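Local structure of exoglucanase A (Cellulomonas fimi, 7CBD) at residues L151-T156 and P161-A166; Y94-R99 and Q172-A177; A144-D149 and Y176-L181. The protein hydrolyses beta-1,4-glucosidic bonds of cellulose with inversion at the anomeric carbon, releasing cellobiose from non-reducing chain ends, and is represented by its family 6 catalytic domain. All blocks are in the same frame, centred on the assembly; numbering follows the deposited sequence.

Contact 1 of 3, residues L151-T156 and P161-A166; sequences LPNLTT and PACQQA
Cys-163 meets Asn-153 through its first torsion: chi1 of -69° sets SG beside the cysteine's own backbone N and brings it up to CB of Asn-153, at 4.0 Å. In both residues the alpha-to-beta bond already points at the other segment. The contact is made by the root of the asparagine and not by its amide, which chi1 of -75° places beside the backbone N of Asn-153. The second touch lies one residue further along, where the CD2 branch of Leu-154 bends in to 3.8 Å from the backbone O of Cys-163. The CA atoms of Leu-154 and Cys-163, 6.6 Å apart, are the nearest pair across the segments.

Beyond the two segments, SG of Cys-163 is joined to Cys-101 in a disulfide, whose other half also touches Asn-153. The amide of Asn-153 is turned to polar partners: OD1 accepts a hydrogen bond from ND2 of Asn-157, while ND2 serves both Ser-150 O and Asp-149 OD1. Asp-149 is the predicted proton donor, so Asn-153 is a second-shell residue that probably helps fix the orientation of that carboxylate.

The turn carrying Asn-153 and Leu-154 is tied within itself. The hydroxyl of Thr-156 bonds to the O of Pro-152 at 2.8 Å, tilted 33° from the carbonyl plane, and N of Leu-154 reaches O of Leu-151 at 2.9 Å.

No hydrogen bond crosses between 151-156 and 161-166. A sulfur, a methylene, a methyl and a backbone carbonyl oxygen make the join. Asn-153 gives only its CB to this touch, its amide being bonded elsewhere, and the disulfide holds the start of helix 161-182 beside this partner of the predicted proton donor.

Contact 2 of 3, residues Y94-R99 and Q172-A177; sequences YDLPGR and QGVKYA
Leu-96 makes the whole of the close contact, spreading its two methyls over successive residues of helix 161-182. CD2 settles on the backbone of Gly-173, 3.7 Å from its CA and 3.9 Å from its C, a bare patch of helix surface that lets the leucine approach so near. CD1 meets CG2 of Val-174 at 4.0 Å, where the two side chains cross obliquely. All three residues are buried.

The next shell fixes the loop that presents Leu-96. A type II beta turn runs from Leu-96 to Arg-99, with Gly-98 at its third position taking a positive phi of 66°, and O of Gly-98 is hydrogen-bonded to the hydroxyl of Tyr-170, on the same helix. Arg-99 folds back on the start of the segment: its NH1 gives a hydrogen bond to O of Tyr-94 at 2.9 Å, from above the carbonyl plane, and its NE lies 3.5 Å over one face of the Tyr-94 ring, toward the rim. The same guanidinium also reaches Asp-55 O and Asn-107. Elsewhere on the loop, Glu-147 accepts a hydrogen bond from N of Asp-95 and a weak one from N of Leu-96.

Such a loop, leaving the end of strand 87-93 and resting on a neighbouring helix, belongs to the distorted alpha/beta barrel of family 6 glycosidases, whose catalytic residues sit on strand-end loops.

Contact 3 of 3, residues A144-D149 and Y176-L181; sequences ATIEPD and YALDKL
Ile-146 meets Leu-178 and Leu-181 across this contact, while the ring of Tyr-176, in the helical segment 176-181, is turned elsewhere. One face of that ring takes CG of Lys-180, 3.7 Å above the plane and offset toward the rim, one helical turn on. The Tyr-176 hydroxyl is hydrogen-bonded to Asp-126 of helix 114-132. A second flat group, the carboxylate of Glu-147 just past the strand, is bonded at OE2 to the hydroxyl of Tyr-120.

The join itself is aliphatic. The CD1 methyls of Ile-146 and Leu-181 meet end-on at 3.8 Å, and the same leucine methyl lies 4.1 Å from CB of Ala-144, so Leu-181 sits against two residues of the strand that face the same way. At Ile-146, CG1 stands beside the backbone N (chi1 -52°), which presents its flank to CD2 of Leu-178 at 4.2 Å. Ala-177 also points at the strand, and its methyl touches Ile-125 of helix 114-132.

Strand 144-146 and helix 176-181 run nearly antiparallel, at 160°, with axes 10.4 Å apart. Since strands 141-146 and 187-192 pair in parallel and helix 161-182 lies between them in sequence, this is the packing of a beta-alpha-beta crossover, one unit of the family 6 alpha/beta barrel, with the predicted proton donor Asp-149 just beyond the strand's C-terminal end.

How the contacts relate
All three contacts are buried and use helix 161-182, touching it near its start, middle and far end in turn. Contact 3 is the most central, a purely aliphatic seam between barrel strand and helix. Contact 2, about 7 Å away between centres, joins loop to helix. Contact 1 lies farthest from the chain's centre, where partly exposed Leu-154 joins two buried residues, one of them a disulfide cysteine. The link between contacts 2 and 3 is polar: Glu-147, from the strand side of contact 3, grips the loop of contact 2. Contacts 1 and 2 have an apolar link, Leu-151 packing on Val-174. None of the three has a hydrogen bond directly between its segments.

Contact 1 of 3, residues L151-T156 and P161-A166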
ATOM      1  N   LEU A 151      -0.657  12.720   4.701  1.00  5.54           N
ATOM      2  CA  LEU A 151      -0.320  14.090   4.309  1.00  6.83           C
ATOM      3  C   LEU A 151      -1.016  14.600   3.053  1.00  7.66           C
ATOM      4  O   LEU A 151      -1.408  15.781   3.040  1.00  8.95           O
ATOM      5  CB  LEU A 151       1.200  14.278   4.228  1.00  7.33           C
ATOM      6  CG  LEU A 151       1.916  14.233   5.576  1.00  8.35           C
ATOM      7  CD1 LEU A 151       3.414  14.060   5.373  1.00  9.02           C
ATOM      8  CD2 LEU A 151       1.643  15.487   6.389  1.00 10.18           C
ATOM      9  N   PRO A 152      -1.183  13.820   1.981  1.00  7.71           N
ATOM     10  CA  PRO A 152      -1.834  14.372   0.783  1.00  8.73           C
ATOM     11  C   PRO A 152      -3.296  14.753   0.980  1.00  7.63           C
ATOM     12  O   PRO A 152      -3.847  15.457   0.124  1.00  8.46           O
ATOM     13  CB  PRO A 152      -1.680  13.255  -0.252  1.00 11.07           C
ATOM     14  CG  PRO A 152      -0.479  12.468   0.217  1.00 11.10           C
ATOM     15  CD  PRO A 152      -0.599  12.490   1.712  1.00  9.94           C
ATOM     16  N   ASN A 153      -3.942  14.311   2.062  1.00  6.54           N
ATOM     17  CA  ASN A 153      -5.270  14.835   2.363  1.00  6.25           C
ATOM     18  C   ASN A 153      -5.229  16.334   2.601  1.00  7.25           C
ATOM     19  O   ASN A 153      -6.239  17.017   2.412  1.00  8.24           O
ATOM     20  CB  ASN A 153      -5.833  14.159   3.610  1.00  6.49           C
ATOM     21  CG  ASN A 153      -6.288  12.755   3.350  1.00  6.54           C
ATOM     22  OD1 ASN A 153      -7.301  12.537   2.686  1.00  8.79           O
ATOM     23  ND2 ASN A 153      -5.542  11.786   3.865  1.00  7.50           N
ATOM     24  N   LEU A 154      -4.077  16.865   3.014  1.00  7.92           N
ATOM     25  CA  LEU A 154      -3.994  18.271   3.384  1.00 10.71           C
ATOM     26  C   LEU A 154      -3.956  19.197   2.179  1.00 12.75           C
ATOM     27  O   LEU A 154      -4.162  20.405   2.341  1.00 14.85           O
ATOM     28  CB  LEU A 154      -2.792  18.508   4.311  1.00 10.94           C
ATOM     29  CG  LEU A 154      -2.708  17.579   5.533  1.00 12.31           C
ATOM     30  CD1 LEU A 154      -1.589  18.032   6.460  1.00 13.99           C
ATOM     31  CD2 LEU A 154      -4.035  17.458   6.283  1.00 13.42           C
ATOM     32  N   THR A 155      -3.710  18.661   0.981  1.00 12.67           N
ATOM     33  CA  THR A 155      -3.682  19.454  -0.240  1.00 15.45           C
ATOM     34  C   THR A 155      -4.782  19.091  -1.227  1.00 14.31           C
ATOM     35  O   THR A 155      -4.916  19.769  -2.252  1.00 16.46           O
ATOM     36  CB  THR A 155      -2.336  19.271  -0.945  1.00 18.26           C
ATOM     37  OG1 THR A 155      -2.063  17.867  -1.044  1.00 18.54           O
ATOM     38  CG2 THR A 155      -1.222  19.951  -0.163  1.00 18.89           C
ATOM     39  N   THR A 156      -5.550  18.043  -0.968  1.00 10.14           N
ATOM     40  CA  THR A 156      -6.644  17.644  -1.835  1.00  8.24           C
ATOM     41  C   THR A 156      -7.993  17.606  -1.137  1.00  7.91           C
ATOM     42  O   THR A 156      -9.017  17.808  -1.792  1.00  9.31           O
ATOM     43  CB  THR A 156      -6.383  16.246  -2.410  1.00  9.63           C
ATOM     44  OG1 THR A 156      -6.234  15.308  -1.334  1.00 10.46           O
ATOM     45  CG2 THR A 156      -5.134  16.241  -3.290  1.00 10.80           C
ATOM     46  N   PRO A 161     -13.929  19.253   7.115  1.00 12.03           N
ATOM     47  CA  PRO A 161     -13.509  19.716   8.451  1.00 12.47           C
ATOM     48  C   PRO A 161     -12.613  18.742   9.201  1.00 11.10           C
ATOM     49  O   PRO A 161     -11.681  19.174   9.885  1.00 11.75           O
ATOM     50  CB  PRO A 161     -14.845  19.973   9.162  1.00 13.27           C
ATOM     51  CG  PRO A 161     -15.778  20.349   8.042  1.00 13.87           C
ATOM     52  CD  PRO A 161     -15.362  19.503   6.860  1.00 12.81           C
ATOM     53  N   ALA A 162     -12.846  17.437   9.062  1.00  9.57           N
ATOM     54  CA  ALA A 162     -11.987  16.472   9.739  1.00  9.06           C
ATOM     55  C   ALA A 162     -10.543  16.580   9.269  1.00  7.89           C
ATOM     56  O   ALA A 162      -9.618  16.362  10.059  1.00  9.66           O
ATOM     57  CB  ALA A 162     -12.495  15.053   9.513  1.00  9.83           C
ATOM     58  N   CYS A 163     -10.321  16.916   7.996  1.00  8.04           N
ATOM     59  CA  CYS A 163      -8.952  17.078   7.516  1.00  7.85           C
ATOM     60  C   CYS A 163      -8.333  18.386   7.994  1.00  8.50           C
ATOM     61  O   CYS A 163      -7.134  18.433   8.279  1.00  9.19           O
ATOM     62  CB  CYS A 163      -8.882  16.936   5.994  1.00  9.13           C
ATOM     63  SG  CYS A 163      -9.189  15.250   5.419  1.00  9.71           S
ATOM     64  N   GLN A 164      -9.134  19.454   8.098  1.00  8.54           N
ATOM     65  CA  GLN A 164      -8.648  20.675   8.732  1.00  9.46           C
ATOM     66  C   GLN A 164      -8.212  20.397  10.164  1.00 10.40           C
ATOM     67  O   GLN A 164      -7.133  20.824  10.596  1.00 12.13           O
ATOM     68  CB  GLN A 164      -9.749  21.735   8.708  1.00 10.26           C
ATOM     69  CG  GLN A 164     -10.131  22.164   7.314  1.00 10.89           C
ATOM     70  CD  GLN A 164     -11.485  22.825   7.266  1.00 12.72           C
ATOM     71  OE1 GLN A 164     -11.976  23.330   8.280  1.00 15.00           O
ATOM     72  NE2 GLN A 164     -12.096  22.846   6.084  1.00 12.29           N
ATOM     73  N   GLN A 165      -9.042  19.659  10.910  1.00 10.31           N
ATOM     74  CA  GLN A 165      -8.730  19.327  12.296  1.00 10.78           C
ATOM     75  C   GLN A 165      -7.479  18.467  12.385  1.00 10.23           C
ATOM     76  O   GLN A 165      -6.666  18.629  13.303  1.00 11.33           O
ATOM     77  CB  GLN A 165      -9.912  18.586  12.928  1.00 13.78           C
ATOM     78  CG  GLN A 165     -11.180  19.421  13.077  1.00 15.77           C
ATOM     79  CD  GLN A 165     -12.460  18.578  13.106  1.00 17.53           C
ATOM     80  OE1 GLN A 165     -12.416  17.344  13.168  1.00 18.52           O
ATOM     81  NE2 GLN A 165     -13.606  19.250  13.049  1.00 18.85           N
ATOM     82  N   ALA A 166      -7.304  17.554  11.429  1.00  9.41           N
ATOM     83  CA  ALA A 166      -6.196  16.608  11.484  1.00  9.52           C
ATOM     84  C   ALA A 166      -4.881  17.233  11.043  1.00 10.08           C
ATOM     85  O   ALA A 166      -3.816  16.765  11.459  1.00 10.26           O
ATOM     86  CB  ALA A 166      -6.506  15.382  10.621  1.00 10.77           C
TER

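Contact 2 of 3, residues Y94-R99 and Q172-A177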
ATOM      1  N   TYR A  94       1.007   3.480  11.255  1.00  5.21           N
ATOM      2  CA  TYR A  94      -0.335   3.812  10.776  1.00  5.68           C
ATOM      3  C   TYR A  94      -1.283   4.044  11.943  1.00  5.09           C
ATOM      4  O   TYR A  94      -2.203   3.248  12.172  1.00  6.14           O
ATOM      5  CB  TYR A  94      -0.870   2.686   9.877  1.00  6.19           C
ATOM      6  CG  TYR A  94      -2.160   2.971   9.119  1.00  6.91           C
ATOM      7  CD1 TYR A  94      -2.361   4.172   8.450  1.00  7.40           C
ATOM      8  CD2 TYR A  94      -3.155   2.003   9.033  1.00  8.34           C
ATOM      9  CE1 TYR A  94      -3.536   4.418   7.740  1.00  8.65           C
ATOM     10  CE2 TYR A  94      -4.318   2.232   8.329  1.00  9.47           C
ATOM     11  CZ  TYR A  94      -4.504   3.437   7.681  1.00 10.09           C
ATOM     12  OH  TYR A  94      -5.673   3.643   6.978  1.00 12.00           O
ATOM     13  N   ASP A  95      -1.085   5.145  12.682  1.00  5.16           N
ATOM     14  CA  ASP A  95      -2.005   5.433  13.776  1.00  5.15           C
ATOM     15  C   ASP A  95      -2.112   6.922  14.091  1.00  5.38           C
ATOM     16  O   ASP A  95      -2.373   7.281  15.244  1.00  6.29           O
ATOM     17  CB  ASP A  95      -1.630   4.643  15.040  1.00  6.10           C
ATOM     18  CG  ASP A  95      -2.817   4.400  15.957  1.00  6.37           C
ATOM     19  OD1 ASP A  95      -3.986   4.521  15.515  1.00  6.88           O
ATOM     20  OD2 ASP A  95      -2.561   4.062  17.131  1.00  7.86           O
ATOM     21  N   LEU A  96      -1.981   7.795  13.088  1.00  5.01           N
ATOM     22  CA  LEU A  96      -1.989   9.229  13.366  1.00  5.53           C
ATOM     23  C   LEU A  96      -3.293   9.653  14.038  1.00  5.86           C
ATOM     24  O   LEU A  96      -4.362   9.088  13.767  1.00  6.72           O
ATOM     25  CB  LEU A  96      -1.854  10.044  12.084  1.00  5.33           C
ATOM     26  CG  LEU A  96      -0.430  10.249  11.592  1.00  5.29           C
ATOM     27  CD1 LEU A  96      -0.449  10.751  10.172  1.00  5.78           C
ATOM     28  CD2 LEU A  96       0.355  11.192  12.478  1.00  5.47           C
ATOM     29  N   PRO A  97      -3.243  10.673  14.893  1.00  5.86           N
ATOM     30  CA  PRO A  97      -4.492  11.303  15.342  1.00  5.43           C
ATOM     31  C   PRO A  97      -5.292  11.762  14.131  1.00  6.19           C
ATOM     32  O   PRO A  97      -4.736  12.297  13.172  1.00  7.40           O
ATOM     33  CB  PRO A  97      -4.007  12.496  16.181  1.00  6.64           C
ATOM     34  CG  PRO A  97      -2.599  12.130  16.573  1.00  6.45           C
ATOM     35  CD  PRO A  97      -2.052  11.368  15.410  1.00  6.38           C
ATOM     36  N   GLY A  98      -6.604  11.530  14.171  1.00  6.68           N
ATOM     37  CA  GLY A  98      -7.452  11.892  13.049  1.00  6.93           C
ATOM     38  C   GLY A  98      -7.170  11.106  11.787  1.00  6.23           C
ATOM     39  O   GLY A  98      -7.398  11.611  10.681  1.00  6.87           O
ATOM     40  N   ARG A  99      -6.691   9.866  11.928  1.00  6.35           N
ATOM     41  CA  ARG A  99      -6.296   9.047  10.789  1.00  6.07           C
ATOM     42  C   ARG A  99      -7.407   8.970   9.750  1.00  7.02           C
ATOM     43  O   ARG A  99      -8.591   8.906  10.084  1.00  8.56           O
ATOM     44  CB  ARG A  99      -5.983   7.629  11.271  1.00  6.18           C
ATOM     45  CG  ARG A  99      -4.913   6.921  10.464  1.00  6.84           C
ATOM     46  CD  ARG A  99      -4.684   5.502  10.953  1.00  6.71           C
ATOM     47  NE  ARG A  99      -5.825   4.652  10.644  1.00  7.91           N
ATOM     48  CZ  ARG A  99      -5.975   3.410  11.087  1.00  7.95           C
ATOM     49  NH1 ARG A  99      -5.046   2.851  11.857  1.00  8.22           N
ATOM     50  NH2 ARG A  99      -7.059   2.723  10.754  1.00 10.85           N
ATOM     51  N   GLN A 172       2.705  17.319  12.762  0.65  8.50           N
ATOM     52  CA  GLN A 172       3.510  17.114  13.963  0.65  9.02           C
ATOM     53  C   GLN A 172       3.742  15.632  14.230  0.65  8.97           C
ATOM     54  O   GLN A 172       4.822  15.242  14.696  0.65  9.40           O
ATOM     55  CB  GLN A 172       2.857  17.807  15.157  0.65 11.70           C
ATOM     56  CG  GLN A 172       2.749  19.321  14.981  0.65 14.11           C
ATOM     57  CD  GLN A 172       1.862  19.984  16.013  0.65 16.63           C
ATOM     58  OE1 GLN A 172       1.760  19.521  17.150  0.65 17.06           O
ATOM     59  NE2 GLN A 172       1.216  21.079  15.623  0.65 18.46           N
ATOM     60  N   GLY A 173       2.750  14.792  13.929  1.00  7.97           N
ATOM     61  CA  GLY A 173       2.908  13.368  14.151  1.00  7.29           C
ATOM     62  C   GLY A 173       3.897  12.740  13.195  1.00  6.45           C
ATOM     63  O   GLY A 173       4.728  11.924  13.601  1.00  7.48           O
ATOM     64  N   VAL A 174       3.832  13.114  11.913  1.00  6.07           N
ATOM     65  CA  VAL A 174       4.805  12.586  10.964  1.00  6.16           C
ATOM     66  C   VAL A 174       6.208  13.079  11.306  1.00  5.62           C
ATOM     67  O   VAL A 174       7.176  12.314  11.237  1.00  6.72           O
ATOM     68  CB  VAL A 174       4.400  12.878   9.504  1.00  6.28           C
ATOM     69  CG1 VAL A 174       5.528  12.485   8.551  1.00  5.87           C
ATOM     70  CG2 VAL A 174       3.136  12.123   9.148  1.00  6.59           C
ATOM     71  N   LYS A 175       6.347  14.354  11.698  1.00  6.38           N
ATOM     72  CA  LYS A 175       7.650  14.843  12.150  1.00  7.18           C
ATOM     73  C   LYS A 175       8.189  13.990  13.293  1.00  7.33           C
ATOM     74  O   LYS A 175       9.364  13.602  13.296  1.00  7.21           O
ATOM     75  CB  LYS A 175       7.567  16.312  12.577  1.00  8.31           C
ATOM     76  CG  LYS A 175       8.811  16.778  13.341  1.00  9.61           C
ATOM     77  CD  LYS A 175       8.736  18.217  13.818  1.00 11.46           C
ATOM     78  CE  LYS A 175       9.738  18.486  14.964  1.00 11.98           C
ATOM     79  NZ  LYS A 175      11.183  18.270  14.602  1.00 12.21           N
ATOM     80  N   TYR A 176       7.338  13.687  14.277  1.00  6.98           N
ATOM     81  CA  TYR A 176       7.786  12.915  15.432  1.00  7.47           C
ATOM     82  C   TYR A 176       8.196  11.505  15.025  1.00  7.69           C
ATOM     83  O   TYR A 176       9.235  10.999  15.462  1.00  7.81           O
ATOM     84  CB  TYR A 176       6.676  12.875  16.478  1.00  7.42           C
ATOM     85  CG  TYR A 176       7.125  12.342  17.819  1.00  7.75           C
ATOM     86  CD1 TYR A 176       7.752  13.173  18.741  1.00  8.68           C
ATOM     87  CD2 TYR A 176       6.934  11.007  18.158  1.00  7.84           C
ATOM     88  CE1 TYR A 176       8.159  12.689  19.971  1.00  9.51           C
ATOM     89  CE2 TYR A 176       7.342  10.515  19.386  1.00  7.89           C
ATOM     90  CZ  TYR A 176       7.960  11.360  20.282  1.00  8.92           C
ATOM     91  OH  TYR A 176       8.365  10.873  21.504  1.00 10.24           O
ATOM     92  N   ALA A 177       7.379  10.850  14.192  1.00  7.07           N
ATOM     93  CA  ALA A 177       7.709   9.517  13.707  1.00  6.63           C
ATOM     94  C   ALA A 177       9.047   9.530  12.987  1.00  5.49           C
ATOM     95  O   ALA A 177       9.922   8.698  13.261  1.00  6.78           O
ATOM     96  CB  ALA A 177       6.600   9.016  12.784  1.00  7.67           C
TER

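Contact 3 of 3, residues A144-D149 and Y176-L181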
ATOM      1  N   ALA A 144      10.272   1.255   7.156  1.00  5.71           N
ATOM      2  CA  ALA A 144       9.065   1.748   7.802  1.00  5.31           C
ATOM      3  C   ALA A 144       8.271   2.550   6.778  1.00  4.93           C
ATOM      4  O   ALA A 144       8.728   3.607   6.319  1.00  5.64           O
ATOM      5  CB  ALA A 144       9.447   2.616   8.997  1.00  5.69           C
ATOM      6  N   THR A 145       7.105   2.028   6.389  1.00  4.97           N
ATOM      7  CA  THR A 145       6.176   2.807   5.581  1.00  5.08           C
ATOM      8  C   THR A 145       5.453   3.778   6.509  1.00  4.39           C
ATOM      9  O   THR A 145       4.776   3.351   7.450  1.00  5.34           O
ATOM     10  CB  THR A 145       5.183   1.884   4.873  1.00  5.18           C
ATOM     11  OG1 THR A 145       5.843   1.185   3.811  1.00  6.08           O
ATOM     12  CG2 THR A 145       4.026   2.690   4.278  1.00  6.38           C
ATOM     13  N   ILE A 146       5.608   5.078   6.261  1.00  4.93           N
ATOM     14  CA  ILE A 146       5.191   6.113   7.207  1.00  5.40           C
ATOM     15  C   ILE A 146       3.809   6.633   6.815  1.00  5.26           C
ATOM     16  O   ILE A 146       3.664   7.429   5.879  1.00  5.44           O
ATOM     17  CB  ILE A 146       6.204   7.260   7.293  1.00  5.94           C
ATOM     18  CG1 ILE A 146       7.625   6.755   7.563  1.00  6.93           C
ATOM     19  CG2 ILE A 146       5.773   8.253   8.371  1.00  6.97           C
ATOM     20  CD1 ILE A 146       7.783   5.994   8.851  1.00  7.71           C
ATOM     21  N   GLU A 147       2.798   6.195   7.560  1.00  5.11           N
ATOM     22  CA  GLU A 147       1.449   6.756   7.629  1.00  4.88           C
ATOM     23  C   GLU A 147       0.749   6.865   6.279  1.00  4.71           C
ATOM     24  O   GLU A 147       0.556   7.966   5.743  1.00  5.41           O
ATOM     25  CB  GLU A 147       1.443   8.069   8.417  1.00  5.53           C
ATOM     26  CG  GLU A 147       1.850   7.896   9.876  1.00  5.42           C
ATOM     27  CD  GLU A 147       0.799   7.213  10.748  1.00  5.42           C
ATOM     28  OE1 GLU A 147      -0.363   7.043  10.309  1.00  5.79           O
ATOM     29  OE2 GLU A 147       1.132   6.843  11.896  1.00  5.66           O
ATOM     30  N   PRO A 148       0.313   5.737   5.725  1.00  4.60           N
ATOM     31  CA  PRO A 148      -0.546   5.778   4.534  1.00  5.83           C
ATOM     32  C   PRO A 148      -1.768   6.665   4.750  1.00  5.58           C
ATOM     33  O   PRO A 148      -2.246   6.839   5.872  1.00  5.63           O
ATOM     34  CB  PRO A 148      -0.955   4.309   4.352  1.00  6.87           C
ATOM     35  CG  PRO A 148       0.154   3.528   5.019  1.00  6.94           C
ATOM     36  CD  PRO A 148       0.574   4.365   6.188  1.00  6.23           C
ATOM     37  N   ASP A 149      -2.264   7.242   3.653  1.00  5.74           N
ATOM     38  CA  ASP A 149      -3.501   8.027   3.676  1.00  6.48           C
ATOM     39  C   ASP A 149      -3.436   9.203   4.649  1.00  5.68           C
ATOM     40  O   ASP A 149      -4.401   9.481   5.365  1.00  6.55           O
ATOM     41  CB  ASP A 149      -4.720   7.146   3.962  1.00  8.42           C
ATOM     42  CG  ASP A 149      -6.028   7.879   3.752  1.00  9.31           C
ATOM     43  OD1 ASP A 149      -6.065   8.798   2.905  1.00 10.30           O
ATOM     44  OD2 ASP A 149      -7.008   7.559   4.461  1.00  9.57           O
ATOM     45  N   TYR A 176       7.338  13.687  14.277  1.00  6.98           N
ATOM     46  CA  TYR A 176       7.786  12.915  15.432  1.00  7.47           C
ATOM     47  C   TYR A 176       8.196  11.505  15.025  1.00  7.69           C
ATOM     48  O   TYR A 176       9.235  10.999  15.462  1.00  7.81           O
ATOM     49  CB  TYR A 176       6.676  12.875  16.478  1.00  7.42           C
ATOM     50  CG  TYR A 176       7.125  12.342  17.819  1.00  7.75           C
ATOM     51  CD1 TYR A 176       7.752  13.173  18.741  1.00  8.68           C
ATOM     52  CD2 TYR A 176       6.934  11.007  18.158  1.00  7.84           C
ATOM     53  CE1 TYR A 176       8.159  12.689  19.971  1.00  9.51           C
ATOM     54  CE2 TYR A 176       7.342  10.515  19.386  1.00  7.89           C
ATOM     55  CZ  TYR A 176       7.960  11.360  20.282  1.00  8.92           C
ATOM     56  OH  TYR A 176       8.365  10.873  21.504  1.00 10.24           O
ATOM     57  N   ALA A 177       7.379  10.850  14.192  1.00  7.07           N
ATOM     58  CA  ALA A 177       7.709   9.517  13.707  1.00  6.63           C
ATOM     59  C   ALA A 177       9.047   9.530  12.987  1.00  5.49           C
ATOM     60  O   ALA A 177       9.922   8.698  13.261  1.00  6.78           O
ATOM     61  CB  ALA A 177       6.600   9.016  12.784  1.00  7.67           C
ATOM     62  N   LEU A 178       9.230  10.490  12.074  1.00  5.49           N
ATOM     63  CA  LEU A 178      10.477  10.577  11.321  1.00  6.97           C
ATOM     64  C   LEU A 178      11.666  10.849  12.234  1.00  6.85           C
ATOM     65  O   LEU A 178      12.726  10.228  12.081  1.00  6.97           O
ATOM     66  CB  LEU A 178      10.368  11.659  10.249  1.00  7.14           C
ATOM     67  CG  LEU A 178       9.435  11.362   9.072  1.00  6.52           C
ATOM     68  CD1 LEU A 178       9.343  12.590   8.196  1.00  7.22           C
ATOM     69  CD2 LEU A 178       9.924  10.182   8.258  1.00  7.30           C
ATOM     70  N   ASP A 179      11.513  11.768  13.194  1.00  6.83           N
ATOM     71  CA  ASP A 179      12.618  12.083  14.096  1.00  7.34           C
ATOM     72  C   ASP A 179      13.030  10.855  14.899  1.00  6.90           C
ATOM     73  O   ASP A 179      14.223  10.540  15.015  1.00  7.81           O
ATOM     74  CB  ASP A 179      12.225  13.213  15.057  1.00  7.97           C
ATOM     75  CG  ASP A 179      12.253  14.600  14.417  1.00  7.51           C
ATOM     76  OD1 ASP A 179      12.874  14.786  13.343  1.00  7.90           O
ATOM     77  OD2 ASP A 179      11.657  15.523  15.018  1.00  8.61           O
ATOM     78  N   LYS A 180      12.049  10.147  15.469  1.00  6.51           N
ATOM     79  CA  LYS A 180      12.360   9.002  16.319  1.00  6.98           C
ATOM     80  C   LYS A 180      12.923   7.843  15.511  1.00  6.36           C
ATOM     81  O   LYS A 180      13.855   7.165  15.953  1.00  8.71           O
ATOM     82  CB  LYS A 180      11.114   8.564  17.084  1.00  9.15           C
ATOM     83  CG  LYS A 180      10.671   9.577  18.125  1.00 10.65           C
ATOM     84  CD  LYS A 180      11.537   9.505  19.365  1.00 15.19           C
ATOM     85  CE  LYS A 180      11.260   8.217  20.135  1.00 17.94           C
ATOM     86  NZ  LYS A 180      11.823   8.224  21.519  1.00 20.09           N
ATOM     87  N   LEU A 181      12.359   7.589  14.330  1.00  6.59           N
ATOM     88  CA  LEU A 181      12.774   6.434  13.545  1.00  6.28           C
ATOM     89  C   LEU A 181      14.082   6.692  12.814  1.00  6.48           C
ATOM     90  O   LEU A 181      14.930   5.797  12.718  1.00  7.07           O
ATOM     91  CB  LEU A 181      11.672   6.042  12.564  1.00  7.67           C
ATOM     92  CG  LEU A 181      10.407   5.495  13.221  1.00 11.69           C
ATOM     93  CD1 LEU A 181       9.332   5.243  12.191  1.00 12.56           C
ATOM     94  CD2 LEU A 181      10.696   4.227  13.971  1.00 14.81           C
TER